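Long-range contacts in Thiol:disulfide interchange protein DsbA (Pseudomonas aeruginosa, PDB 4ZL8), which probably introduces disulfide bonds into other proteins of the periplasm by passing on its own redox-active disulfide: residues E31-G36 with Q76-L81; I82-E87 with E123-T128. The protein carries 1 engineered substitution. All blocks are in the same frame, centred on the assembly; numbering follows the deposited sequence.

Both contacts use helix 70-84. Interaction 1 sets its middle against the end of strand 27-33 of the thioredoxin fold and the loop that follows. It is fully buried and mostly aromatic. Interaction 2 lies about 13 Å away, centre to centre, where the same helix ends beside helix 122-129. It is only partly buried, and it sets a methionine sulfur beside a phenylalanine, with a lysine stem and a serine-threonine pair around it. The two are joined directly. Tyr35 OH of interaction 1 is hydrogen-bonded to Glu87 OE2, 2.7 Å away, in the segment 82-87. Thr80 CG2 also packs 3.5 Å from Phe125 CD1.

Interaction 1: residues E31-G36 with Q76-L81; sequences ELFWYG and QMFLTL
Tyr35 and Phe33 meet Phe78 where strand 27-33 of the thioredoxin fold runs out toward the redox-active disulfide Cys37-Cys40. Strand 27-33 belongs to the thioredoxin part of the molecule. Helix 70-84 belongs to the helical part that DsbA proteins add to this fold. The contact therefore joins the two parts through buried side chains.

Phe33 points the edge of its ring at the face of Phe78. This is an edge-to-face stack with centroids 5.2 Å apart and planes at 73°. Phe33 CZ leads and comes to 3.5 Å from Phe78 CD1. The ring of Phe33 gets there from a chi1 of 83°, which puts CG between the backbone N and the carbonyl carbon. Phe78 has CG on the far side from its own backbone N (chi1 172°), and its ring extends from the helix toward the strand. Arg62 and Pro64 of the neighbouring strand 58-64 also touch Phe78.

Tyr35 lies across Phe78 at about a right angle. Its CE2 packs 3.7 Å from Phe78 CB, while its hydroxyl comes to the edge of the Phe78 ring. One face of the Tyr35 ring carries Phe33 CE2, so the three aromatic residues pack as a group. Glu87 is the partner of the Tyr35 hydroxyl, a polar atom inside an otherwise apolar contact. Phe95 meets the same tyrosine ring edge-to-face, and Val94 and Ile98 of helix 87-99 also touch Tyr35.

Met77 and Leu81 extend the helix side of the contact. Leu81 CD1 stands 3.9 Å from Tyr35 OH. The Met77 chain bends at its last torsion, and its methyl CE reaches the Tyr35 ring obliquely, 3.7 Å from Tyr35 CD2.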
# COMPACT_ATOMS: atom_id res chain seq x y z
N GLU A 31 2.45 3.42 0.11
CA GLU A 31 2.32 2.89 1.46
C GLU A 31 2.38 1.38 1.37
O GLU A 31 1.48 0.76 0.79
CB GLU A 31 1.01 3.31 2.13
CG GLU A 31 0.97 2.83 3.58
CD GLU A 31 -0.40 2.69 4.19
OE1 GLU A 31 -1.43 2.76 3.52
OE2 GLU A 31 -0.43 2.43 5.43
N LEU A 32 3.45 0.79 1.90
CA LEU A 32 3.49 -0.68 2.05
C LEU A 32 2.71 -1.04 3.30
O LEU A 32 2.90 -0.41 4.36
CB LEU A 32 4.92 -1.21 2.10
CG LEU A 32 5.70 -1.07 0.78
CD1 LEU A 32 6.56 0.15 0.86
CD2 LEU A 32 6.56 -2.30 0.50
N PHE A 33 1.82 -2.02 3.17
CA PHE A 33 0.89 -2.31 4.25
C PHE A 33 0.51 -3.79 4.22
O PHE A 33 0.83 -4.51 3.29
CB PHE A 33 -0.38 -1.44 4.12
CG PHE A 33 -1.37 -2.01 3.18
CD1 PHE A 33 -1.11 -2.07 1.81
CD2 PHE A 33 -2.58 -2.49 3.63
CE1 PHE A 33 -2.01 -2.63 0.96
CE2 PHE A 33 -3.48 -3.06 2.76
CZ PHE A 33 -3.21 -3.10 1.43
N TRP A 34 -0.18 -4.22 5.26
CA TRP A 34 -0.89 -5.49 5.27
C TRP A 34 -2.25 -5.19 5.90
O TRP A 34 -2.34 -4.53 6.92
CB TRP A 34 -0.08 -6.53 6.08
CG TRP A 34 -0.82 -7.76 6.51
CD1 TRP A 34 -1.70 -8.50 5.77
CD2 TRP A 34 -0.76 -8.38 7.80
NE1 TRP A 34 -2.18 -9.54 6.53
CE2 TRP A 34 -1.62 -9.48 7.78
CE3 TRP A 34 -0.04 -8.10 8.97
CZ2 TRP A 34 -1.80 -10.31 8.88
CZ3 TRP A 34 -0.23 -8.93 10.08
CH2 TRP A 34 -1.10 -10.02 10.02
N TYR A 35 -3.31 -5.72 5.31
CA TYR A 35 -4.64 -5.52 5.87
C TYR A 35 -4.76 -5.94 7.34
O TYR A 35 -5.56 -5.36 8.07
CB TYR A 35 -5.69 -6.29 5.08
CG TYR A 35 -6.15 -5.74 3.75
CD1 TYR A 35 -6.71 -4.47 3.64
CD2 TYR A 35 -6.17 -6.55 2.63
CE1 TYR A 35 -7.20 -4.01 2.43
CE2 TYR A 35 -6.65 -6.11 1.43
CZ TYR A 35 -7.19 -4.85 1.32
OH TYR A 35 -7.67 -4.48 0.09
N GLY A 36 -4.01 -6.96 7.76
CA GLY A 36 -4.10 -7.48 9.11
C GLY A 36 -3.22 -6.77 10.14
O GLY A 36 -3.24 -7.13 11.30
N GLN A 76 -2.78 -10.92 -1.88
CA GLN A 76 -3.36 -11.42 -3.11
C GLN A 76 -4.83 -10.96 -3.24
O GLN A 76 -5.29 -10.60 -4.33
CB GLN A 76 -3.22 -12.94 -3.18
CG GLN A 76 -3.51 -13.51 -4.56
CD GLN A 76 -3.04 -14.92 -4.74
OE1 GLN A 76 -2.07 -15.35 -4.10
NE2 GLN A 76 -3.71 -15.66 -5.60
N MET A 77 -5.55 -10.89 -2.13
CA MET A 77 -6.89 -10.32 -2.11
C MET A 77 -6.83 -8.85 -2.55
O MET A 77 -7.60 -8.42 -3.42
CB MET A 77 -7.53 -10.47 -0.71
CG MET A 77 -8.83 -9.67 -0.57
SD MET A 77 -9.73 -9.99 0.95
CE MET A 77 -8.52 -9.42 2.15
N PHE A 78 -5.90 -8.08 -1.98
CA PHE A 78 -5.74 -6.67 -2.36
C PHE A 78 -5.54 -6.53 -3.86
O PHE A 78 -6.21 -5.75 -4.53
CB PHE A 78 -4.55 -6.05 -1.64
CG PHE A 78 -4.21 -4.66 -2.11
CD1 PHE A 78 -4.90 -3.56 -1.64
CD2 PHE A 78 -3.21 -4.46 -3.03
CE1 PHE A 78 -4.60 -2.29 -2.08
CE2 PHE A 78 -2.91 -3.19 -3.46
CZ PHE A 78 -3.61 -2.10 -2.97
N LEU A 79 -4.59 -7.30 -4.40
CA LEU A 79 -4.27 -7.17 -5.82
C LEU A 79 -5.41 -7.62 -6.72
O LEU A 79 -5.62 -7.05 -7.78
CB LEU A 79 -2.99 -7.94 -6.16
CG LEU A 79 -1.74 -7.39 -5.51
CD1 LEU A 79 -0.56 -8.36 -5.67
CD2 LEU A 79 -1.37 -6.04 -6.06
N THR A 80 -6.18 -8.60 -6.26
CA THR A 80 -7.36 -9.06 -6.98
C THR A 80 -8.39 -7.94 -7.05
O THR A 80 -8.96 -7.67 -8.11
CB THR A 80 -7.96 -10.32 -6.33
OG1 THR A 80 -7.01 -11.39 -6.45
CG2 THR A 80 -9.24 -10.73 -7.01
N LEU A 81 -8.62 -7.28 -5.92
CA LEU A 81 -9.58 -6.19 -5.87
C LEU A 81 -9.14 -5.01 -6.74
O LEU A 81 -9.96 -4.38 -7.40
CB LEU A 81 -9.81 -5.75 -4.42
CG LEU A 81 -10.43 -6.79 -3.50
CD1 LEU A 81 -10.36 -6.34 -2.06
CD2 LEU A 81 -11.84 -7.09 -3.92

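Interaction 2: residues I82-E87 with E123-T128; sequences ISMGVE and EKFLST. Engineered in segment 82-87: Ile82 (natural residue Glu).
The C-terminal end of helix 70-84 packs against helix 122-129, and Met84 carries most of the contact. Its sulfur comes in beside the backbone of the second helix, with SD 3.6 Å from Phe125 CA. The same sulfur makes a Met-aromatic contact with Phe125, at 5.4 Å from the ring centroid. It lies well off the ring normal, at 74°, in an oblique approach. The bend at chi3 (74°) turns methyl CE onto the stem of Lys124, 3.8 Å from Lys124 CG.

Both helices lie in the helical part of the DsbA fold. A Schellman motif closes helix 70-84 at Gly85, which has positive phi, and Val86 then takes the N-cap position of helix 87-99. Met111 and Leu115 of helix 108-116 also touch the Phe125 side chain.

Exposed Ser83 meets buried Thr128. In one of its two conformers Ser83 places OG 3.6 Å from Thr128 CG2. A water donates to Thr128 OG1 over 3.0 Å, and in that conformer it also bridges to Ser83 OG. Thr128 OG1 itself donates to Lys124 O, tilted 33° from the carbonyl plane. The backbone N of Thr128 reaches that oxygen from the opposite face.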
# COMPACT_ATOMS: atom_id res chain seq x y z
N ILE A 82 -7.85 -4.69 -6.71
CA ILE A 82 -7.31 -3.68 -7.63
C ILE A 82 -7.58 -4.04 -9.10
O ILE A 82 -8.07 -3.23 -9.87
CB ILE A 82 -5.79 -3.49 -7.42
CG1 ILE A 82 -5.52 -2.81 -6.08
CG2 ILE A 82 -5.19 -2.68 -8.56
CD1 ILE A 82 -5.97 -1.38 -6.00
N SER A 83 -7.31 -5.29 -9.48
CA SER A 83 -7.54 -5.72 -10.85
C SER A 83 -9.00 -5.58 -11.24
O SER A 83 -9.33 -5.19 -12.38
CB SER A 83 -7.11 -7.19 -10.99
OG SER A 83 -7.50 -7.75 -12.24
N MET A 84 -9.88 -5.89 -10.31
CA MET A 84 -11.32 -5.79 -10.55
C MET A 84 -11.83 -4.35 -10.55
O MET A 84 -12.97 -4.11 -10.93
CB MET A 84 -12.10 -6.57 -9.51
CG MET A 84 -11.96 -8.06 -9.65
SD MET A 84 -12.88 -8.97 -8.41
CE MET A 84 -14.56 -8.76 -8.99
N GLY A 85 -11.00 -3.41 -10.11
CA GLY A 85 -11.36 -2.01 -10.09
C GLY A 85 -12.25 -1.62 -8.91
O GLY A 85 -12.90 -0.58 -8.97
N VAL A 86 -12.26 -2.45 -7.86
CA VAL A 86 -13.17 -2.25 -6.73
C VAL A 86 -12.49 -2.06 -5.38
O VAL A 86 -13.17 -1.93 -4.37
CB VAL A 86 -14.17 -3.42 -6.60
CG1 VAL A 86 -14.96 -3.59 -7.88
CG2 VAL A 86 -13.44 -4.70 -6.23
N GLU A 87 -11.16 -2.05 -5.32
CA GLU A 87 -10.51 -2.01 -4.01
C GLU A 87 -10.90 -0.76 -3.25
O GLU A 87 -11.17 -0.84 -2.05
CB GLU A 87 -8.99 -2.13 -4.09
CG GLU A 87 -8.33 -2.63 -2.81
CD GLU A 87 -8.08 -1.54 -1.78
OE1 GLU A 87 -7.99 -0.36 -2.14
OE2 GLU A 87 -7.94 -1.92 -0.58
N GLU A 123 -17.79 -14.98 -8.56
CA GLU A 123 -17.16 -15.79 -9.61
C GLU A 123 -16.00 -15.03 -10.25
O GLU A 123 -14.95 -15.60 -10.53
CB GLU A 123 -18.18 -16.23 -10.66
CG GLU A 123 -19.11 -17.35 -10.19
CD GLU A 123 -18.36 -18.48 -9.47
OE1 GLU A 123 -17.42 -19.05 -10.07
OE2 GLU A 123 -18.71 -18.79 -8.31
N LYS A 124 -16.17 -13.73 -10.48
CA LYS A 124 -15.08 -12.93 -11.02
C LYS A 124 -13.95 -12.75 -10.01
O LYS A 124 -12.77 -12.79 -10.37
CB LYS A 124 -15.58 -11.57 -11.51
CG LYS A 124 -14.52 -10.74 -12.21
CD LYS A 124 -14.12 -11.35 -13.53
CE LYS A 124 -13.11 -10.49 -14.29
NZ LYS A 124 -12.76 -11.11 -15.61
N PHE A 125 -14.28 -12.58 -8.73
CA PHE A 125 -13.25 -12.51 -7.72
C PHE A 125 -12.41 -13.79 -7.72
O PHE A 125 -11.18 -13.72 -7.74
CB PHE A 125 -13.83 -12.27 -6.32
CG PHE A 125 -12.77 -12.25 -5.26
CD1 PHE A 125 -12.07 -11.08 -4.99
CD2 PHE A 125 -12.41 -13.40 -4.59
CE1 PHE A 125 -11.07 -11.06 -4.04
CE2 PHE A 125 -11.39 -13.38 -3.64
CZ PHE A 125 -10.73 -12.22 -3.37
N LEU A 126 -13.06 -14.94 -7.66
CA LEU A 126 -12.33 -16.20 -7.60
C LEU A 126 -11.49 -16.43 -8.86
O LEU A 126 -10.33 -16.84 -8.75
CB LEU A 126 -13.30 -17.35 -7.35
CG LEU A 126 -13.95 -17.33 -5.95
CD1 LEU A 126 -15.02 -18.37 -5.86
CD2 LEU A 126 -12.92 -17.55 -4.86
N SER A 127 -12.04 -16.19 -10.05
CA SER A 127 -11.30 -16.36 -11.30
C SER A 127 -10.10 -15.42 -11.34
O SER A 127 -9.01 -15.81 -11.77
CB SER A 127 -12.21 -16.09 -12.50
OG SER A 127 -11.51 -16.23 -13.72
N THR A 128 -10.29 -14.18 -10.91
CA THR A 128 -9.19 -13.23 -10.90
C THR A 128 -8.14 -13.62 -9.87
O THR A 128 -6.95 -13.61 -10.13
CB THR A 128 -9.70 -11.78 -10.63
OG1 THR A 128 -10.67 -11.43 -11.61
CG2 THR A 128 -8.56 -10.78 -10.70
O HOH W 1 -10.46 -8.66 -12.70